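Reducing end xylose-releasing exo-oligoxylanase (Paenibacillus barengoltzii G22, PDB 5YXT) probably releases xylose from the reducing end of xylo-oligosaccharides by hydrolysing a glycosidic bond, as a glycoside hydrolase of family 8. Local coordinates at residues G11-L16 with W273-A278; S112-P115 with R119-N122; C163-E168 with P211-F216; E299-Y304 with V319-T324. One frame throughout, in Å; residues are numbered along the deposited sequence.

Contact 1: residues G11-L16 with W273-A278; sequences GTYRNL and WEWFAA
A buried salt bridge between Arg14 and Glu274 ties the N-terminal loop between helices 7-10 and 16-20 to the C-terminal part of helix 263-276, in a mainly helical chain consistent with the (α/α)6 barrel of family 8. Glu274 leaves its helix with CG anti to the backbone N and then bends at chi2 (70°), which brings both carboxylate oxygens up to the loop. OE1 faces the guanidinium: Arg14 NH1 lies 2.5 Å from Glu274 OE1, with the guanidinium standing almost perpendicular to the carboxylate, so the two groups do not pair side by side. OE2 serves the backbone instead. Arg14 N donates to Glu274 OE2 over 2.9 Å, nearly straight (167°) and almost in line with the C-O bond. Two waters extend this grip, one donating to Thr12 O and weakly to Glu274 OE2, the other lying 2.7 Å from Arg14 O and 2.6 Å from Glu274 OE2. A glutamine in place of Glu274 would probably leave the buried Arg14 guanidinium without its countercharge and weaken the hold on the loop. One residue further on, Trp275 NE1, which donates to Tyr373 O, sits at the edge of the Tyr13 ring, 3.9 Å from Tyr13 CE2.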
loop_
_atom_site.group_PDB
_atom_site.type_symbol
_atom_site.label_atom_id
_atom_site.label_comp_id
_atom_site.label_asym_id
_atom_site.label_seq_id
_atom_site.Cartn_x
_atom_site.Cartn_y
_atom_site.Cartn_z
ATOM N N GLY C 11 -29.033 -13.115 3.393
ATOM C CA GLY C 11 -29.323 -13.218 4.805
ATOM C C GLY C 11 -28.121 -13.511 5.673
ATOM O O GLY C 11 -28.292 -13.839 6.847
ATOM N N THR C 12 -26.911 -13.418 5.137
ATOM C CA THR C 12 -25.703 -13.679 5.900
ATOM C C THR C 12 -24.817 -12.446 5.896
ATOM O O THR C 12 -24.756 -11.706 4.908
ATOM C CB THR C 12 -24.920 -14.881 5.343
ATOM O OG1 THR C 12 -24.389 -14.557 4.051
ATOM C CG2 THR C 12 -25.836 -16.108 5.236
ATOM N N TYR C 13 -24.122 -12.245 7.009
ATOM C CA TYR C 13 -23.397 -11.014 7.271
ATOM C C TYR C 13 -21.945 -11.311 7.589
ATOM O O TYR C 13 -21.631 -12.275 8.290
ATOM C CB TYR C 13 -24.052 -10.246 8.423
ATOM C CG TYR C 13 -25.448 -9.814 8.065
ATOM C CD1 TYR C 13 -26.523 -10.701 8.153
ATOM C CD2 TYR C 13 -25.688 -8.536 7.597
ATOM C CE1 TYR C 13 -27.798 -10.311 7.798
ATOM C CE2 TYR C 13 -26.947 -8.136 7.256
ATOM C CZ TYR C 13 -27.998 -9.020 7.351
ATOM O OH TYR C 13 -29.249 -8.584 6.992
ATOM N N ARG C 14 -21.068 -10.465 7.064
ATOM C CA ARG C 14 -19.645 -10.543 7.353
ATOM C C ARG C 14 -19.372 -10.054 8.772
ATOM O O ARG C 14 -19.867 -9.000 9.178
ATOM C CB ARG C 14 -18.895 -9.695 6.324
ATOM C CG ARG C 14 -17.385 -9.776 6.304
ATOM C CD ARG C 14 -16.827 -9.494 4.877
ATOM N NE ARG C 14 -17.091 -8.135 4.400
ATOM C CZ ARG C 14 -18.146 -7.792 3.672
ATOM N NH1 ARG C 14 -19.025 -8.717 3.342
ATOM N NH2 ARG C 14 -18.329 -6.529 3.269
ATOM N N ASN C 15 -18.609 -10.828 9.538
ATOM C CA ASN C 15 -18.054 -10.359 10.809
ATOM C C ASN C 15 -16.636 -9.914 10.482
ATOM O O ASN C 15 -15.686 -10.693 10.576
ATOM C CB ASN C 15 -18.077 -11.439 11.888
ATOM C CG ASN C 15 -17.521 -10.950 13.225
ATOM O OD1 ASN C 15 -16.770 -9.970 13.284
ATOM N ND2 ASN C 15 -17.880 -11.641 14.306
ATOM N N LEU C 16 -16.508 -8.645 10.082
ATOM C CA LEU C 16 -15.241 -8.152 9.554
ATOM C C LEU C 16 -14.134 -8.224 10.600
ATOM O O LEU C 16 -12.993 -8.557 10.273
ATOM C CB LEU C 16 -15.407 -6.719 9.043
ATOM C CG LEU C 16 -14.264 -6.271 8.124
ATOM C CD1 LEU C 16 -14.091 -7.265 6.999
ATOM C CD2 LEU C 16 -14.452 -4.850 7.566
ATOM N N TRP C 273 -22.809 -1.110 0.686
ATOM C CA TRP C 273 -22.068 -2.141 -0.024
ATOM C C TRP C 273 -22.271 -3.497 0.636
ATOM O O TRP C 273 -22.522 -4.497 -0.049
ATOM C CB TRP C 273 -20.580 -1.818 -0.111
ATOM C CG TRP C 273 -19.901 -2.918 -0.880
ATOM C CD1 TRP C 273 -19.183 -3.965 -0.368
ATOM C CD2 TRP C 273 -19.958 -3.127 -2.293
ATOM N NE1 TRP C 273 -18.766 -4.797 -1.384
ATOM C CE2 TRP C 273 -19.232 -4.306 -2.575
ATOM C CE3 TRP C 273 -20.545 -2.429 -3.351
ATOM C CZ2 TRP C 273 -19.079 -4.795 -3.869
ATOM C CZ3 TRP C 273 -20.391 -2.922 -4.643
ATOM C CH2 TRP C 273 -19.661 -4.090 -4.886
ATOM N N GLU C 274 -22.175 -3.556 1.968
ATOM C CA GLU C 274 -22.378 -4.833 2.643
ATOM C C GLU C 274 -23.793 -5.359 2.430
ATOM O O GLU C 274 -23.979 -6.558 2.207
ATOM C CB GLU C 274 -22.069 -4.719 4.143
ATOM C CG GLU C 274 -22.592 -5.890 5.007
ATOM C CD GLU C 274 -21.848 -7.227 4.794
ATOM O OE1 GLU C 274 -21.094 -7.386 3.803
ATOM O OE2 GLU C 274 -22.035 -8.144 5.630
ATOM N N TRP C 275 -24.802 -4.483 2.483
ATOM C CA TRP C 275 -26.188 -4.948 2.406
ATOM C C TRP C 275 -26.624 -5.264 0.985
ATOM O O TRP C 275 -27.445 -6.167 0.787
ATOM C CB TRP C 275 -27.160 -3.909 2.973
ATOM C CG TRP C 275 -27.283 -3.905 4.471
ATOM C CD1 TRP C 275 -26.531 -4.613 5.361
ATOM C CD2 TRP C 275 -28.203 -3.135 5.241
ATOM N NE1 TRP C 275 -26.931 -4.330 6.642
ATOM C CE2 TRP C 275 -27.955 -3.419 6.593
ATOM C CE3 TRP C 275 -29.210 -2.220 4.916
ATOM C CZ2 TRP C 275 -28.685 -2.827 7.623
ATOM C CZ3 TRP C 275 -29.934 -1.636 5.935
ATOM C CH2 TRP C 275 -29.674 -1.941 7.270
ATOM N N PHE C 276 -26.120 -4.532 -0.005
ATOM C CA PHE C 276 -26.640 -4.648 -1.360
ATOM C C PHE C 276 -25.580 -4.812 -2.430
ATOM O O PHE C 276 -25.921 -5.281 -3.519
ATOM C CB PHE C 276 -27.528 -3.436 -1.694
ATOM C CG PHE C 276 -28.842 -3.474 -0.978
ATOM C CD1 PHE C 276 -29.881 -4.262 -1.460
ATOM C CD2 PHE C 276 -29.016 -2.797 0.206
ATOM C CE1 PHE C 276 -31.083 -4.339 -0.788
ATOM C CE2 PHE C 276 -30.221 -2.863 0.886
ATOM C CZ PHE C 276 -31.249 -3.634 0.391
ATOM N N ALA C 277 -24.324 -4.460 -2.161
ATOM C CA ALA C 277 -23.212 -4.647 -3.096
ATOM C C ALA C 277 -23.603 -4.198 -4.504
ATOM O O ALA C 277 -23.351 -4.883 -5.498
ATOM C CB ALA C 277 -22.723 -6.099 -3.077
ATOM N N ALA C 278 -24.218 -3.017 -4.574
ATOM C CA ALA C 278 -24.930 -2.561 -5.764
ATOM C C ALA C 278 -24.111 -1.662 -6.675
ATOM O O ALA C 278 -24.366 -1.627 -7.880
ATOM C CB ALA C 278 -26.195 -1.795 -5.365
HETATM O O HOH W 1 -22.947 -9.905 3.589
HETATM O O HOH W 2 -21.677 -7.389 8.092
#

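Contact 2: residues S112-P115 with R119-N122; sequences SCAP and RLSN
Cys113 SG sits at the edge of the Arg119 guanidinium, near its plane, while its closest approach is to the aliphatic part of that side chain, 4.0 Å from Arg119 CD. The guanidinium is held from another quarter, NE donating to Tyr97 O. The second flat group is the peptide joining Cys113 to Ala114: Leu120 lies over one of its faces, with Leu120 CG 3.6 Å from Ala114 N and Leu120 CD1 3.6 Å from Cys113 C. With CG beside its backbone N (chi1 -59°), Leu120 also lays CD1 close to the Ala114 methyl. The backbones of these residues double back on each other. Strand 112-113 is an outermost strand, within this chain, of the four-stranded antiparallel sheet, and the loop returning after it makes a single beta bridge, Cys113 with Arg119, across five intervening residues. Leu120 N donates to Ser112 O (2.9 Å). Ser112 N donates in turn to the hydroxyl of Ser121, the N to OG distance being 3.2 Å, so a side chain takes the place of a backbone acceptor. Ser112 OG bonds to Asp65 OD2, and Leu120 CB rests 3.4 Å from that same Ser112 OG.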
loop_
_atom_site.group_PDB
_atom_site.type_symbol
_atom_site.label_atom_id
_atom_site.label_comp_id
_atom_site.label_asym_id
_atom_site.label_seq_id
_atom_site.Cartn_x
_atom_site.Cartn_y
_atom_site.Cartn_z
ATOM N N SER C 112 -35.721 19.128 17.578
ATOM C CA SER C 112 -35.003 19.514 18.792
ATOM C C SER C 112 -35.978 19.821 19.921
ATOM O O SER C 112 -36.840 20.697 19.784
ATOM C CB SER C 112 -34.108 20.725 18.528
ATOM O OG SER C 112 -33.615 21.246 19.747
ATOM N N CYS C 113 -35.819 19.123 21.040
ATOM C CA CYS C 113 -36.597 19.360 22.246
ATOM C C CYS C 113 -35.659 19.436 23.445
ATOM O O CYS C 113 -34.535 18.923 23.426
ATOM C CB CYS C 113 -37.645 18.259 22.473
ATOM S SG CYS C 113 -38.976 18.240 21.259
ATOM N N ALA C 114 -36.132 20.069 24.484
ATOM C CA ALA C 114 -35.357 20.044 25.708
ATOM C C ALA C 114 -35.627 18.743 26.473
ATOM O O ALA C 114 -36.648 18.088 26.250
ATOM C CB ALA C 114 -35.702 21.253 26.568
ATOM N N PRO C 115 -34.725 18.344 27.378
ATOM C CA PRO C 115 -34.912 17.060 28.073
ATOM C C PRO C 115 -36.205 16.982 28.852
ATOM O O PRO C 115 -36.675 15.875 29.141
ATOM C CB PRO C 115 -33.698 16.983 29.008
ATOM C CG PRO C 115 -32.711 17.914 28.443
ATOM C CD PRO C 115 -33.486 19.013 27.802
ATOM N N ARG C 119 -40.765 21.954 23.335
ATOM C CA ARG C 119 -40.273 22.125 21.973
ATOM C C ARG C 119 -39.216 23.217 21.899
ATOM O O ARG C 119 -39.378 24.300 22.461
ATOM C CB ARG C 119 -41.422 22.492 21.038
ATOM C CG ARG C 119 -42.475 21.437 20.906
ATOM C CD ARG C 119 -42.070 20.406 19.881
ATOM N NE ARG C 119 -43.016 19.303 19.884
ATOM C CZ ARG C 119 -44.201 19.345 19.290
ATOM N NH1 ARG C 119 -44.575 20.429 18.623
ATOM N NH2 ARG C 119 -45.006 18.299 19.359
ATOM N N LEU C 120 -38.137 22.934 21.181
ATOM C CA LEU C 120 -37.152 23.942 20.826
ATOM C C LEU C 120 -37.240 24.325 19.355
ATOM O O LEU C 120 -36.489 25.199 18.900
ATOM C CB LEU C 120 -35.743 23.435 21.172
ATOM C CG LEU C 120 -35.562 23.094 22.656
ATOM C CD1 LEU C 120 -34.128 22.697 22.983
ATOM C CD2 LEU C 120 -36.000 24.284 23.514
ATOM N N SER C 121 -38.163 23.721 18.612
ATOM C CA SER C 121 -38.240 23.887 17.168
ATOM C C SER C 121 -39.627 23.466 16.713
ATOM O O SER C 121 -40.366 22.806 17.444
ATOM C CB SER C 121 -37.180 23.038 16.462
ATOM O OG SER C 121 -37.424 21.667 16.739
ATOM N N ASN C 122 -39.972 23.851 15.481
ATOM C CA ASN C 122 -41.200 23.369 14.862
ATOM C C ASN C 122 -40.947 22.830 13.456
ATOM O O ASN C 122 -41.858 22.822 12.623
ATOM C CB ASN C 122 -42.283 24.454 14.854
ATOM C CG ASN C 122 -41.957 25.609 13.931
ATOM O OD1 ASN C 122 -40.801 25.826 13.565
ATOM N ND2 ASN C 122 -42.982 26.375 13.568
#

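Contact 3: residues C163-E168 with P211-F216; sequences CLHKGE and PEDRAF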
loop_
_atom_site.group_PDB
_atom_site.type_symbol
_atom_site.label_atom_id
_atom_site.label_comp_id
_atom_site.label_asym_id
_atom_site.label_seq_id
_atom_site.Cartn_x
_atom_site.Cartn_y
_atom_site.Cartn_z
ATOM N N CYS C 163 -43.701 11.546 4.311
ATOM C CA CYS C 163 -42.428 12.007 3.760
ATOM C C CYS C 163 -42.497 12.248 2.258
ATOM O O CYS C 163 -41.739 13.064 1.721
ATOM C CB CYS C 163 -41.336 10.982 4.074
ATOM S SG CYS C 163 -40.853 10.976 5.841
ATOM N N LEU C 164 -43.369 11.531 1.559
ATOM C CA LEU C 164 -43.476 11.674 0.116
ATOM C C LEU C 164 -44.634 12.562 -0.313
ATOM O O LEU C 164 -44.530 13.246 -1.337
ATOM C CB LEU C 164 -43.632 10.291 -0.535
ATOM C CG LEU C 164 -42.449 9.325 -0.355
ATOM C CD1 LEU C 164 -42.559 8.127 -1.277
ATOM C CD2 LEU C 164 -41.110 10.013 -0.571
ATOM N N HIS C 165 -45.729 12.567 0.440
ATOM C CA HIS C 165 -46.983 13.122 -0.046
ATOM C C HIS C 165 -47.393 14.426 0.623
ATOM O O HIS C 165 -48.351 15.056 0.161
ATOM C CB HIS C 165 -48.110 12.093 0.114
ATOM C CG HIS C 165 -47.971 10.913 -0.793
ATOM N ND1 HIS C 165 -48.210 10.985 -2.149
ATOM C CD2 HIS C 165 -47.581 9.639 -0.547
ATOM C CE1 HIS C 165 -47.995 9.800 -2.696
ATOM N NE2 HIS C 165 -47.615 8.964 -1.744
ATOM N N LYS C 166 -46.704 14.853 1.679
ATOM C CA LYS C 166 -47.060 16.112 2.328
ATOM C C LYS C 166 -47.042 17.256 1.321
ATOM O O LYS C 166 -46.185 17.320 0.435
ATOM C CB LYS C 166 -46.106 16.413 3.488
ATOM C CG LYS C 166 -46.435 17.684 4.272
ATOM C CD LYS C 166 -47.920 17.757 4.625
ATOM C CE LYS C 166 -48.333 16.684 5.625
ATOM N NZ LYS C 166 -49.602 17.055 6.324
ATOM N N GLY C 167 -48.008 18.158 1.455
ATOM C CA GLY C 167 -48.137 19.274 0.551
ATOM C C GLY C 167 -49.005 19.009 -0.654
ATOM O O GLY C 167 -49.317 19.955 -1.387
ATOM N N GLU C 168 -49.398 17.753 -0.885
ATOM C CA GLU C 168 -50.266 17.435 -2.014
ATOM C C GLU C 168 -51.624 18.103 -1.857
ATOM O O GLU C 168 -52.136 18.724 -2.796
ATOM C CB GLU C 168 -50.424 15.919 -2.147
ATOM N N PRO C 211 -47.849 0.120 -0.775
ATOM C CA PRO C 211 -47.498 -0.353 -2.127
ATOM C C PRO C 211 -47.367 0.739 -3.172
ATOM O O PRO C 211 -46.475 0.650 -4.027
ATOM C CB PRO C 211 -48.651 -1.310 -2.452
ATOM C CG PRO C 211 -49.054 -1.857 -1.114
ATOM C CD PRO C 211 -48.919 -0.695 -0.164
ATOM N N GLU C 212 -48.211 1.777 -3.120
ATOM C CA GLU C 212 -48.189 2.801 -4.159
ATOM C C GLU C 212 -46.884 3.590 -4.191
ATOM O O GLU C 212 -46.539 4.157 -5.237
ATOM C CB GLU C 212 -49.370 3.762 -3.985
ATOM C CG GLU C 212 -49.294 4.631 -2.723
ATOM C CD GLU C 212 -49.796 3.908 -1.475
ATOM O OE1 GLU C 212 -50.130 2.698 -1.557
ATOM O OE2 GLU C 212 -49.861 4.555 -0.407
ATOM N N ASP C 213 -46.151 3.648 -3.081
ATOM C CA ASP C 213 -44.926 4.435 -3.012
ATOM C C ASP C 213 -43.665 3.629 -3.315
ATOM O O ASP C 213 -42.574 4.211 -3.382
ATOM C CB ASP C 213 -44.798 5.072 -1.625
ATOM C CG ASP C 213 -45.895 6.077 -1.347
ATOM O OD1 ASP C 213 -46.513 6.549 -2.323
ATOM O OD2 ASP C 213 -46.127 6.404 -0.166
ATOM N N ARG C 214 -43.782 2.313 -3.499
ATOM C CA ARG C 214 -42.589 1.480 -3.600
ATOM C C ARG C 214 -41.794 1.759 -4.871
ATOM O O ARG C 214 -40.561 1.700 -4.849
ATOM C CB ARG C 214 -42.973 0.013 -3.510
ATOM C CG ARG C 214 -43.685 -0.323 -2.226
ATOM C CD ARG C 214 -43.989 -1.799 -2.111
ATOM N NE ARG C 214 -44.628 -2.093 -0.834
ATOM C CZ ARG C 214 -45.209 -3.244 -0.527
ATOM N NH1 ARG C 214 -45.247 -4.230 -1.412
ATOM N NH2 ARG C 214 -45.748 -3.411 0.676
ATOM N N ALA C 215 -42.465 2.077 -5.978
ATOM C CA ALA C 215 -41.726 2.472 -7.175
ATOM C C ALA C 215 -40.864 3.703 -6.914
ATOM O O ALA C 215 -39.694 3.749 -7.322
ATOM C CB ALA C 215 -42.689 2.733 -8.332
ATOM N N PHE C 216 -41.420 4.711 -6.234
ATOM C CA PHE C 216 -40.639 5.906 -5.921
ATOM C C PHE C 216 -39.399 5.553 -5.106
ATOM O O PHE C 216 -38.298 6.046 -5.385
ATOM C CB PHE C 216 -41.504 6.930 -5.177
ATOM C CG PHE C 216 -40.794 8.228 -4.872
ATOM C CD1 PHE C 216 -39.943 8.342 -3.764
ATOM C CD2 PHE C 216 -40.976 9.340 -5.683
ATOM C CE1 PHE C 216 -39.285 9.527 -3.488
ATOM C CE2 PHE C 216 -40.327 10.533 -5.395
ATOM C CZ PHE C 216 -39.474 10.620 -4.291
#
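Leu164 and Phe216 form the close-packed half of this helix-to-helix junction, where the last turn of helix 152-165 meets the beginning of helix 214-231. Both methyls of Leu164 meet the CD1-CE1 bond of the Phe216 ring: Leu164 CD2 comes to 3.5 Å from Phe216 CE1, and Leu164 CD1 to 3.6 Å from Phe216 CD1. Leu164 CD1 also slides past Asp213, 3.8 Å from its CB, so this branch fills the angle between the carboxylate arm and the ring. Phe216 reaches back to the leucine because its CG stands anti to the backbone N (chi1 -177°).

The other half is looser and nearer solvent, with His165 at the margin and the exposed Glu212 beside it. Here one directed bond does the work: His165 NE2 donates to Asp213 OD1 over 2.7 Å at 161°. The oxygen lies near the imidazole plane and is approached from its syn side. Asp213 OD2 pairs with Arg161, which also forms a salt bridge with Glu212. An alanine in place of Asp213 would probably leave His165 free to turn and deprive Arg161 of one acidic partner. Held between an arginine and a histidine N-H, the largely buried carboxylate is likely to stay ionised, while its pull on the imidazole proton would probably be offset in part by the nearby Arg161.

Contact 4: residues E299-Y304 with V319-T324; sequences EDYRRY and VGLLAT
Tyr301 and Leu321 mark the closest approach of the two backbones, their CA atoms 8.6 Å apart, a spacing that leaves the meeting to side chains. Tyr301 stands just ahead of strand 302-304, whereas Leu321 lies inside helix 318-327, whose regular bonding includes Ala323 N to Val319 O and Thr324 N to Gly320 O. Thr324 OG1 adds a bond to Leu321 O on the same turn.

From the loop before the strand the Tyr301 ring extends toward the helix and receives Leu321 on one face. Leu321 CD2 sits 4.1 Å from the ring centroid, 29° off the normal, a CH-pi contact displaced toward the CD2 edge, since Leu321 CD2 is only 3.6 Å from Tyr301 CD2. Leu321 CG follows behind, 3.9 Å from Tyr301 CE2. Leu321 reaches the ring with its CG anti to the backbone N (chi1 178°). Farther out, Leu322 crosses the tyrosine at about a right angle and brings its CB to 4.1 Å from Tyr301 OH. Phe293 meets the same tyrosine edge-to-face, and Leu343 of helix 335-345 touches both Tyr301 and Leu322, so the ring is built into an apolar cluster. Next to it, Arg302 bonds to Ala148 O of the third subunit. No hydrogen bond crosses between the two segments: Tyr301 and the helix are joined by dispersion and CH-pi contact, which depend on close fit more than on exact direction.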
loop_
_atom_site.group_PDB
_atom_site.type_symbol
_atom_site.label_atom_id
_atom_site.label_comp_id
_atom_site.label_asym_id
_atom_site.label_seq_id
_atom_site.Cartn_x
_atom_site.Cartn_y
_atom_site.Cartn_z
ATOM N N GLU C 299 -5.752 12.785 16.867
ATOM C CA GLU C 299 -5.605 13.907 17.785
ATOM C C GLU C 299 -5.419 15.233 17.066
ATOM O O GLU C 299 -5.518 16.285 17.705
ATOM C CB GLU C 299 -4.426 13.662 18.727
ATOM C CG GLU C 299 -4.818 13.008 20.043
ATOM C CD GLU C 299 -3.769 13.197 21.123
ATOM O OE1 GLU C 299 -4.143 13.248 22.314
ATOM O OE2 GLU C 299 -2.568 13.292 20.782
ATOM N N ASP C 300 -5.163 15.210 15.759
ATOM C CA ASP C 300 -4.980 16.425 14.978
ATOM C C ASP C 300 -5.993 16.577 13.844
ATOM O O ASP C 300 -5.803 17.446 12.986
ATOM C CB ASP C 300 -3.560 16.470 14.407
ATOM N N TYR C 301 -7.053 15.764 13.805
ATOM C CA TYR C 301 -8.069 15.935 12.770
ATOM C C TYR C 301 -8.605 17.363 12.787
ATOM O O TYR C 301 -8.806 17.955 13.850
ATOM C CB TYR C 301 -9.241 14.978 12.982
ATOM C CG TYR C 301 -9.000 13.509 12.704
ATOM C CD1 TYR C 301 -7.944 13.071 11.907
ATOM C CD2 TYR C 301 -9.856 12.551 13.244
ATOM C CE1 TYR C 301 -7.752 11.717 11.658
ATOM C CE2 TYR C 301 -9.670 11.207 13.008
ATOM C CZ TYR C 301 -8.624 10.792 12.217
ATOM O OH TYR C 301 -8.460 9.445 12.000
ATOM N N ARG C 302 -8.864 17.899 11.603
ATOM C CA ARG C 302 -9.367 19.252 11.427
ATOM C C ARG C 302 -10.666 19.234 10.633
ATOM O O ARG C 302 -11.100 18.203 10.112
ATOM C CB ARG C 302 -8.355 20.124 10.672
ATOM C CG ARG C 302 -6.935 20.062 11.205
ATOM C CD ARG C 302 -6.795 20.832 12.505
ATOM N NE ARG C 302 -5.402 20.962 12.923
ATOM C CZ ARG C 302 -4.534 21.840 12.409
ATOM N NH1 ARG C 302 -4.906 22.675 11.443
ATOM N NH2 ARG C 302 -3.287 21.882 12.863
ATOM N N ARG C 303 -11.277 20.406 10.516
ATOM C CA ARG C 303 -12.143 20.654 9.372
ATOM C C ARG C 303 -11.277 20.722 8.115
ATOM O O ARG C 303 -10.179 21.281 8.135
ATOM C CB ARG C 303 -12.922 21.960 9.560
ATOM C CG ARG C 303 -14.011 22.209 8.511
ATOM C CD ARG C 303 -14.584 23.633 8.615
ATOM N NE ARG C 303 -15.107 23.961 9.941
ATOM C CZ ARG C 303 -16.390 23.865 10.284
ATOM N NH1 ARG C 303 -17.292 23.435 9.409
ATOM N NH2 ARG C 303 -16.773 24.191 11.510
ATOM N N TYR C 304 -11.760 20.137 7.022
ATOM C CA TYR C 304 -11.066 20.187 5.741
ATOM C C TYR C 304 -12.032 20.648 4.664
ATOM O O TYR C 304 -13.224 20.350 4.733
ATOM C CB TYR C 304 -10.503 18.792 5.331
ATOM C CG TYR C 304 -9.688 18.108 6.401
ATOM C CD1 TYR C 304 -8.336 18.383 6.553
ATOM C CD2 TYR C 304 -10.267 17.183 7.254
ATOM C CE1 TYR C 304 -7.587 17.769 7.536
ATOM C CE2 TYR C 304 -9.521 16.562 8.237
ATOM C CZ TYR C 304 -8.188 16.864 8.379
ATOM O OH TYR C 304 -7.457 16.249 9.363
ATOM N N VAL C 319 -13.420 10.992 17.333
ATOM C CA VAL C 319 -13.718 9.572 17.517
ATOM C C VAL C 319 -14.813 9.132 16.553
ATOM O O VAL C 319 -14.740 8.049 15.956
ATOM C CB VAL C 319 -14.095 9.302 18.986
ATOM C CG1 VAL C 319 -14.725 7.931 19.147
ATOM C CG2 VAL C 319 -12.852 9.449 19.853
ATOM N N GLY C 320 -15.840 9.968 16.381
ATOM C CA GLY C 320 -16.842 9.694 15.364
ATOM C C GLY C 320 -16.239 9.574 13.978
ATOM O O GLY C 320 -16.623 8.699 13.198
ATOM N N LEU C 321 -15.269 10.436 13.658
ATOM C CA LEU C 321 -14.640 10.369 12.343
ATOM C C LEU C 321 -13.904 9.049 12.164
ATOM O O LEU C 321 -14.072 8.369 11.146
ATOM C CB LEU C 321 -13.694 11.551 12.139
ATOM C CG LEU C 321 -12.873 11.659 10.841
ATOM C CD1 LEU C 321 -13.611 11.210 9.578
ATOM C CD2 LEU C 321 -12.352 13.098 10.686
ATOM N N LEU C 322 -13.092 8.652 13.146
ATOM C CA LEU C 322 -12.359 7.402 12.962
ATOM C C LEU C 322 -13.292 6.194 12.992
ATOM O O LEU C 322 -12.994 5.173 12.357
ATOM C CB LEU C 322 -11.241 7.268 13.996
ATOM C CG LEU C 322 -11.597 6.987 15.456
ATOM C CD1 LEU C 322 -11.718 5.495 15.696
ATOM C CD2 LEU C 322 -10.558 7.598 16.377
ATOM N N ALA C 323 -14.413 6.276 13.719
ATOM C CA ALA C 323 -15.367 5.172 13.700
ATOM C C ALA C 323 -16.015 5.022 12.329
ATOM O O ALA C 323 -16.219 3.900 11.861
ATOM C CB ALA C 323 -16.444 5.351 14.782
ATOM N N THR C 324 -16.364 6.135 11.672
ATOM C CA THR C 324 -16.977 6.012 10.351
ATOM C C THR C 324 -15.986 5.517 9.314
ATOM O O THR C 324 -16.371 4.784 8.396
ATOM C CB THR C 324 -17.567 7.343 9.870
ATOM O OG1 THR C 324 -16.526 8.329 9.750
ATOM C CG2 THR C 324 -18.651 7.817 10.811
#

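Contact 1 closes a long loop of chain, from residue 11 to residue 273, and contacts 2 and 3 are nested in series inside it; contact 4 follows after it has closed. None touches another. Contacts 1 and 2 lie on opposite sides of the chain's centre, as do contacts 3 and 4, with centres about 37 Å apart in both pairs, while the other pairs are separated by about 25 to 28 Å. Helices 214-231 and 263-276, successive in the chain, carry parts of contacts 3 and 1. Contact 2 belongs to the small antiparallel sheet, and contact 4 packs the residue just before strand 302-304 on helix 318-327. The four thus join well-separated parts of a mainly helical body.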